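Local coordinates for protein Alp7A (Bacillus subtilis, PDB 5EC0) that binds ADP in an actin-type nucleotide pocket and probably polymerises into the bacterial cytoskeletal filaments that segregate plasmid DNA, at residues 39-44 against 55-60; 90-95 against 141-146; 305-310 against 344-349. All blocks are in the same frame, centred on the assembly; numbering follows the deposited sequence.

The three contacts follow one another along the chain, with none nested inside another. Interactions 1 and 2 belong to the N-terminal half of the actin-type fold, their centres about 29 Å apart. Helix 95-112 relates them: the strand of interaction 1, 56-62, packs on it elsewhere along its length, and 90-95 leads into it in interaction 2. Interaction 3 joins helices of the C-terminal domain, about 49 Å from interaction 1 and about 35 Å from interaction 2, centre to centre. Interactions 1 and 3 lie on opposite sides of the chain's centre. ADP occupies a pocket built from both halves; each contact joins parts within one half, away from that pocket.

Interaction 1 (39-44 against 55-60); sequences EGKFTS and RLLVST
Phe42 CG lies trans to the backbone N (chi1 179°), which carries the ring across to Arg55; there chi1 of -56° sets CG beside the backbone N, and the chain then runs straight from CG to NE. The contact lies in the N-terminal half of the actin-type fold, where the loop after helix 35-38 folds over the start of strand 56-62. The two side chains cross at about a right angle and meet edge to edge: Phe42 CE1 is 3.8 Å from Arg55 NH1, though the exact position of the ring is somewhat uncertain. With ring and guanidinium planes 54° apart, the two groups touch at their edges, not face on as a cation-pi pair would. Thr161 and Leu162, in the loop after strand 153-159, also touch the Phe42 side chain, while Val46 packs on Arg55.

Further along the strand the contact turns apolar. Leu57 is buried, with its side chain directed to the loop. Lys41 touches Leu70 and Leu74, and Leu70 packs on Leu57, so strand 65-71 closes this side. On the loop's helical end, Glu39 OE1 makes a salt bridge with Lys35. Between loop and strand, the approach of Lys41 is through its aliphatic chain: CG stands 4.3 Å from Leu57 CD2.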
# COMPACT_ATOMS: atom_id res chain seq x y z
N GLU A 39 -20.48 22.92 -2.08
CA GLU A 39 -20.85 24.14 -1.38
C GLU A 39 -21.94 23.78 -0.37
O GLU A 39 -22.86 23.04 -0.68
CB GLU A 39 -21.31 25.21 -2.37
CG GLU A 39 -20.33 25.40 -3.53
CD GLU A 39 -20.73 26.51 -4.49
OE1 GLU A 39 -21.53 26.25 -5.42
OE2 GLU A 39 -20.23 27.65 -4.33
N GLY A 40 -21.83 24.26 0.86
CA GLY A 40 -22.78 23.84 1.88
C GLY A 40 -22.61 22.38 2.28
O GLY A 40 -23.44 21.81 2.99
N LYS A 41 -21.53 21.76 1.80
CA LYS A 41 -21.04 20.49 2.32
C LYS A 41 -20.44 20.76 3.68
O LYS A 41 -20.91 20.27 4.72
CB LYS A 41 -19.98 19.89 1.40
CG LYS A 41 -19.14 18.78 2.03
CD LYS A 41 -19.89 17.46 1.96
CE LYS A 41 -19.19 16.36 2.73
NZ LYS A 41 -19.04 16.72 4.17
N PHE A 42 -19.39 21.57 3.64
CA PHE A 42 -18.54 21.88 4.77
C PHE A 42 -18.98 23.21 5.39
O PHE A 42 -19.07 24.22 4.69
CB PHE A 42 -17.09 21.91 4.30
CG PHE A 42 -16.11 22.23 5.37
CD1 PHE A 42 -16.16 21.59 6.59
CD2 PHE A 42 -15.10 23.14 5.14
CE1 PHE A 42 -15.24 21.88 7.57
CE2 PHE A 42 -14.18 23.43 6.12
CZ PHE A 42 -14.24 22.79 7.33
N THR A 43 -19.26 23.21 6.69
CA THR A 43 -19.97 24.31 7.35
C THR A 43 -19.11 25.23 8.25
O THR A 43 -19.26 26.45 8.22
CB THR A 43 -21.17 23.75 8.18
OG1 THR A 43 -22.37 23.75 7.39
CG2 THR A 43 -21.41 24.56 9.42
N SER A 44 -18.23 24.66 9.07
CA SER A 44 -17.43 25.47 9.99
C SER A 44 -15.95 25.46 9.62
O SER A 44 -15.42 24.42 9.24
CB SER A 44 -17.62 24.98 11.44
OG SER A 44 -18.99 24.77 11.77
N ARG A 55 -10.60 15.99 6.33
CA ARG A 55 -11.57 16.93 5.76
C ARG A 55 -11.18 17.32 4.33
O ARG A 55 -11.25 18.49 3.96
CB ARG A 55 -11.71 18.17 6.66
CG ARG A 55 -12.08 17.85 8.14
CD ARG A 55 -12.05 19.08 9.04
NE ARG A 55 -12.31 18.76 10.45
CZ ARG A 55 -13.47 18.95 11.09
NH1 ARG A 55 -14.52 19.47 10.47
NH2 ARG A 55 -13.58 18.62 12.38
N LEU A 56 -10.79 16.32 3.54
CA LEU A 56 -10.29 16.57 2.18
C LEU A 56 -11.39 16.78 1.15
O LEU A 56 -12.00 15.83 0.66
CB LEU A 56 -9.39 15.43 1.72
CG LEU A 56 -8.05 15.41 2.45
CD1 LEU A 56 -7.23 14.21 2.03
CD2 LEU A 56 -7.29 16.70 2.22
N LEU A 57 -11.61 18.04 0.81
CA LEU A 57 -12.56 18.41 -0.23
C LEU A 57 -11.82 19.24 -1.25
O LEU A 57 -11.41 20.38 -0.97
CB LEU A 57 -13.74 19.19 0.37
CG LEU A 57 -14.75 19.80 -0.60
CD1 LEU A 57 -15.45 18.72 -1.44
CD2 LEU A 57 -15.78 20.66 0.15
N VAL A 58 -11.62 18.69 -2.44
CA VAL A 58 -10.80 19.34 -3.44
C VAL A 58 -11.51 19.42 -4.77
O VAL A 58 -12.49 18.73 -5.00
CB VAL A 58 -9.47 18.60 -3.65
CG1 VAL A 58 -8.66 18.54 -2.35
CG2 VAL A 58 -9.73 17.19 -4.20
N SER A 59 -11.02 20.28 -5.65
CA SER A 59 -11.47 20.27 -7.03
C SER A 59 -10.26 20.26 -7.94
O SER A 59 -9.19 20.76 -7.57
CB SER A 59 -12.35 21.48 -7.34
OG SER A 59 -11.56 22.64 -7.48
N THR A 60 -10.41 19.69 -9.12
CA THR A 60 -9.34 19.73 -10.09
C THR A 60 -9.98 19.71 -11.48
O THR A 60 -11.14 19.33 -11.63
CB THR A 60 -8.36 18.55 -9.90
OG1 THR A 60 -7.19 18.77 -10.69
CG2 THR A 60 -9.00 17.24 -10.30

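Interaction 2 (90-95 against 141-146); sequences NKVESH and SEMQKR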
# COMPACT_ATOMS: atom_id res chain seq x y z
N ASN A 90 -8.74 -0.04 -12.71
CA ASN A 90 -7.56 0.12 -13.54
C ASN A 90 -6.79 1.36 -13.08
O ASN A 90 -7.24 2.49 -13.27
CB ASN A 90 -7.96 0.22 -15.02
CG ASN A 90 -6.76 0.20 -15.96
OD1 ASN A 90 -5.70 0.76 -15.65
ND2 ASN A 90 -6.92 -0.44 -17.11
N LYS A 91 -5.63 1.13 -12.47
CA LYS A 91 -4.90 2.20 -11.80
C LYS A 91 -4.45 3.29 -12.77
O LYS A 91 -4.23 4.44 -12.37
CB LYS A 91 -3.69 1.63 -11.06
CG LYS A 91 -4.04 0.56 -10.02
CD LYS A 91 -4.63 1.18 -8.76
CE LYS A 91 -4.81 0.15 -7.66
NZ LYS A 91 -5.61 0.70 -6.53
N VAL A 92 -4.31 2.93 -14.05
CA VAL A 92 -3.79 3.85 -15.06
C VAL A 92 -4.88 4.77 -15.61
O VAL A 92 -4.69 5.98 -15.69
CB VAL A 92 -3.13 3.09 -16.23
CG1 VAL A 92 -2.64 4.07 -17.29
CG2 VAL A 92 -1.99 2.23 -15.72
N GLU A 93 -6.02 4.19 -15.98
CA GLU A 93 -7.06 4.96 -16.67
C GLU A 93 -8.10 5.58 -15.72
O GLU A 93 -8.85 6.47 -16.12
CB GLU A 93 -7.73 4.07 -17.70
CG GLU A 93 -6.76 3.60 -18.78
CD GLU A 93 -7.34 2.53 -19.67
OE1 GLU A 93 -8.25 1.82 -19.20
OE2 GLU A 93 -6.90 2.40 -20.84
N SER A 94 -8.12 5.13 -14.48
CA SER A 94 -8.99 5.70 -13.46
C SER A 94 -8.41 6.98 -12.86
O SER A 94 -7.21 7.07 -12.62
CB SER A 94 -9.24 4.70 -12.34
OG SER A 94 -9.79 5.35 -11.22
N HIS A 95 -9.28 7.95 -12.61
CA HIS A 95 -8.88 9.24 -12.04
C HIS A 95 -8.64 9.16 -10.53
O HIS A 95 -8.01 10.05 -9.95
CB HIS A 95 -9.95 10.28 -12.34
CG HIS A 95 -11.30 9.92 -11.81
ND1 HIS A 95 -12.24 9.24 -12.56
CD2 HIS A 95 -11.86 10.10 -10.59
CE1 HIS A 95 -13.33 9.05 -11.83
NE2 HIS A 95 -13.12 9.55 -10.63
N SER A 141 6.61 -2.82 -19.27
CA SER A 141 7.32 -1.55 -19.27
C SER A 141 6.46 -0.42 -19.81
O SER A 141 6.52 0.71 -19.31
CB SER A 141 8.61 -1.66 -20.08
OG SER A 141 8.32 -2.00 -21.43
N GLU A 142 5.66 -0.72 -20.82
CA GLU A 142 4.84 0.31 -21.47
C GLU A 142 3.69 0.75 -20.57
O GLU A 142 3.34 1.94 -20.54
CB GLU A 142 4.32 -0.19 -22.81
CG GLU A 142 5.43 -0.55 -23.78
CD GLU A 142 6.41 0.58 -23.94
OE1 GLU A 142 5.98 1.70 -24.30
OE2 GLU A 142 7.61 0.37 -23.67
N MET A 143 3.08 -0.18 -19.85
CA MET A 143 2.04 0.19 -18.89
C MET A 143 2.67 1.02 -17.76
O MET A 143 2.10 2.02 -17.34
CB MET A 143 1.33 -1.04 -18.31
CG MET A 143 -0.01 -0.69 -17.62
SD MET A 143 -0.99 -2.08 -16.99
CE MET A 143 -1.44 -2.95 -18.50
N GLN A 144 3.84 0.60 -17.30
CA GLN A 144 4.52 1.35 -16.22
C GLN A 144 4.88 2.77 -16.69
O GLN A 144 4.77 3.73 -15.93
CB GLN A 144 5.79 0.62 -15.75
CG GLN A 144 5.59 -0.80 -15.22
CD GLN A 144 6.92 -1.55 -15.01
OE1 GLN A 144 7.16 -2.59 -15.63
NE2 GLN A 144 7.79 -1.02 -14.14
N LYS A 145 5.30 2.90 -17.95
CA LYS A 145 5.57 4.22 -18.54
C LYS A 145 4.31 5.11 -18.61
O LYS A 145 4.37 6.30 -18.30
CB LYS A 145 6.18 4.08 -19.95
CG LYS A 145 7.68 3.80 -19.96
CD LYS A 145 8.28 4.03 -21.34
CE LYS A 145 8.93 2.78 -21.91
NZ LYS A 145 9.42 2.98 -23.31
N ARG A 146 3.18 4.55 -19.02
CA ARG A 146 1.94 5.32 -19.04
C ARG A 146 1.53 5.72 -17.62
O ARG A 146 1.05 6.83 -17.39
CB ARG A 146 0.82 4.55 -19.75
CG ARG A 146 1.02 4.40 -21.27
CD ARG A 146 -0.22 3.86 -22.00
NE ARG A 146 -0.40 2.42 -21.77
CZ ARG A 146 0.16 1.47 -22.50
NH1 ARG A 146 0.95 1.78 -23.53
NH2 ARG A 146 -0.07 0.19 -22.21
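Arg146 meets Val92 through its CB and folds its guanidinium back along its own helix, so that one face of the flat group lies against the backbone one turn earlier: Glu142 O sits 3.7 Å from the guanidinium plane, over its centre, and Met143 N is offset toward the rim. Across the contact the amide of Asn90 forms an Asx turn. Its OD1 accepts from Val92 N at 3.0 Å, with the donor in the carbonyl plane and an N-H...O angle of 147°; Glu93 N adds a weak bond to the same oxygen. The turn lies just ahead of helix 95-112 in the N-terminal half of the actin-type fold, and a backbone bond from Ser94 N to Asn90 O spans the loop that follows. Ser94 then serves as N-cap of the helix, its OG bonded to Ile96 N.

Val92 is the residue that carries this loop onto helix 140-149. Its two methyls divide the work: CG2, beside the backbone N, lies 4.0 Å from Met143 CG, while CG1 is trans to that nitrogen (chi1 178°). Met143 was modelled in two conformers, so its share of the contact is less certain. Leu129 of strand 119-129 touches both Val92 and Met143, and Met147 also packs on Val92. The neighbouring Lys91 points elsewhere, its NZ bonded to Phe10 O and its chain touching Asn12 of the ADP site. Beside the helix, Val92 CG1 comes to 4.3 Å from Arg146 CB.

Interaction 3 (305-310 against 344-349); sequences IKIAQA and ERYGRD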
# COMPACT_ATOMS: atom_id res chain seq x y z
N ILE A 305 -5.15 -21.99 3.33
CA ILE A 305 -5.36 -21.75 1.91
C ILE A 305 -4.18 -20.97 1.30
O ILE A 305 -3.72 -21.28 0.21
CB ILE A 305 -6.70 -21.01 1.67
CG1 ILE A 305 -7.88 -21.91 2.07
CG2 ILE A 305 -6.85 -20.63 0.21
CD1 ILE A 305 -9.13 -21.14 2.45
N LYS A 306 -3.66 -19.97 2.01
CA LYS A 306 -2.55 -19.17 1.47
C LYS A 306 -1.27 -19.99 1.32
O LYS A 306 -0.62 -19.95 0.28
CB LYS A 306 -2.28 -17.93 2.34
CG LYS A 306 -3.43 -16.94 2.49
CD LYS A 306 -3.90 -16.34 1.16
CE LYS A 306 -5.08 -17.10 0.58
NZ LYS A 306 -5.49 -16.57 -0.74
N ILE A 307 -0.90 -20.74 2.36
CA ILE A 307 0.33 -21.52 2.32
C ILE A 307 0.28 -22.49 1.15
O ILE A 307 1.25 -22.63 0.41
CB ILE A 307 0.58 -22.29 3.63
CG1 ILE A 307 0.74 -21.33 4.80
CG2 ILE A 307 1.84 -23.14 3.52
CD1 ILE A 307 1.82 -20.27 4.57
N ALA A 308 -0.88 -23.13 0.97
CA ALA A 308 -1.06 -24.11 -0.10
C ALA A 308 -1.01 -23.46 -1.48
O ALA A 308 -0.46 -24.04 -2.41
CB ALA A 308 -2.39 -24.86 0.08
N GLN A 309 -1.57 -22.26 -1.60
CA GLN A 309 -1.50 -21.52 -2.86
C GLN A 309 -0.05 -21.22 -3.22
O GLN A 309 0.38 -21.46 -4.34
CB GLN A 309 -2.29 -20.21 -2.77
CG GLN A 309 -3.76 -20.29 -3.14
CD GLN A 309 -4.47 -18.94 -3.00
OE1 GLN A 309 -3.85 -17.90 -2.72
NE2 GLN A 309 -5.79 -18.94 -3.20
N ALA A 310 0.71 -20.70 -2.25
CA ALA A 310 2.09 -20.30 -2.48
C ALA A 310 2.94 -21.49 -2.84
O ALA A 310 3.77 -21.43 -3.76
CB ALA A 310 2.65 -19.61 -1.24
N GLU A 344 3.01 -27.14 11.38
CA GLU A 344 2.20 -28.36 11.28
C GLU A 344 2.46 -29.10 9.98
O GLU A 344 2.40 -30.32 9.92
CB GLU A 344 0.70 -28.05 11.37
CG GLU A 344 0.17 -27.65 12.74
CD GLU A 344 -1.32 -27.31 12.70
OE1 GLU A 344 -1.84 -27.04 11.59
OE2 GLU A 344 -1.97 -27.34 13.77
N ARG A 345 2.76 -28.33 8.94
CA ARG A 345 2.81 -28.85 7.59
C ARG A 345 4.21 -29.32 7.20
O ARG A 345 4.35 -30.29 6.46
CB ARG A 345 2.31 -27.76 6.63
CG ARG A 345 1.63 -28.26 5.39
CD ARG A 345 1.04 -27.09 4.60
NE ARG A 345 0.92 -27.40 3.18
CZ ARG A 345 -0.09 -28.07 2.64
NH1 ARG A 345 -1.08 -28.51 3.41
NH2 ARG A 345 -0.11 -28.30 1.34
N TYR A 346 5.24 -28.64 7.70
CA TYR A 346 6.60 -28.94 7.27
C TYR A 346 7.55 -29.29 8.43
O TYR A 346 8.72 -29.63 8.20
CB TYR A 346 7.19 -27.76 6.49
CG TYR A 346 6.30 -27.21 5.39
CD1 TYR A 346 5.98 -27.98 4.28
CD2 TYR A 346 5.80 -25.91 5.45
CE1 TYR A 346 5.18 -27.48 3.26
CE2 TYR A 346 5.01 -25.39 4.44
CZ TYR A 346 4.69 -26.19 3.34
OH TYR A 346 3.90 -25.69 2.33
N GLY A 347 7.06 -29.19 9.66
CA GLY A 347 7.92 -29.36 10.81
C GLY A 347 8.50 -28.03 11.27
O GLY A 347 8.49 -27.05 10.53
N ARG A 348 9.00 -27.99 12.51
CA ARG A 348 9.47 -26.75 13.11
C ARG A 348 10.69 -26.15 12.40
O ARG A 348 10.76 -24.94 12.17
CB ARG A 348 9.78 -26.96 14.59
CG ARG A 348 10.16 -25.69 15.34
CD ARG A 348 11.58 -25.79 15.87
NE ARG A 348 12.01 -24.58 16.57
CZ ARG A 348 13.07 -24.52 17.37
NH1 ARG A 348 13.38 -23.38 17.97
NH2 ARG A 348 13.82 -25.60 17.59
N ASP A 349 11.66 -27.00 12.07
CA ASP A 349 12.90 -26.55 11.45
C ASP A 349 12.68 -25.79 10.13
O ASP A 349 13.22 -24.70 9.93
CB ASP A 349 13.84 -27.74 11.23
CG ASP A 349 14.34 -28.33 12.54
OD1 ASP A 349 14.43 -27.57 13.52
OD2 ASP A 349 14.65 -29.54 12.58
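Arg345 passes across Ile307 and Ala308, and its NE makes a salt bridge with Glu311 OE1, one turn past Ile307. The guanidinium is thereby tied to helix 292-313, and Tyr346 OH lies at its edge, in its plane. Beside this polar group the contact is apolar. Ile307 CG2 is trans to the backbone N (chi1 of the CG1 branch -62°) and meets the edge of the Tyr346 ring, 4.0 Å from CE2 and 3.5 Å from OH; the two side chains run past each other in opposite directions. The same methyl lies 4.2 Å from Arg345 CD, while Ala308 CB approaches Arg345 NH2 obliquely at 4.3 Å. One face of the Tyr346 ring carries Arg345 CB over its centre.

Facing away from the contact, Lys306 NZ bonds Gln309 OE1 at 2.9 Å from above the carbonyl plane and makes a salt bridge with Asp218. Gly347, with positive phi, stands between helix 335-346 and helix 348-354 and is N-cap of the second. Helix 292-313 thus packs against the end of helix 335-346, where Val341 and Thr342 also touch Ile307, and Tyr346 meets His355 of strand 355-357 with nearly parallel rings.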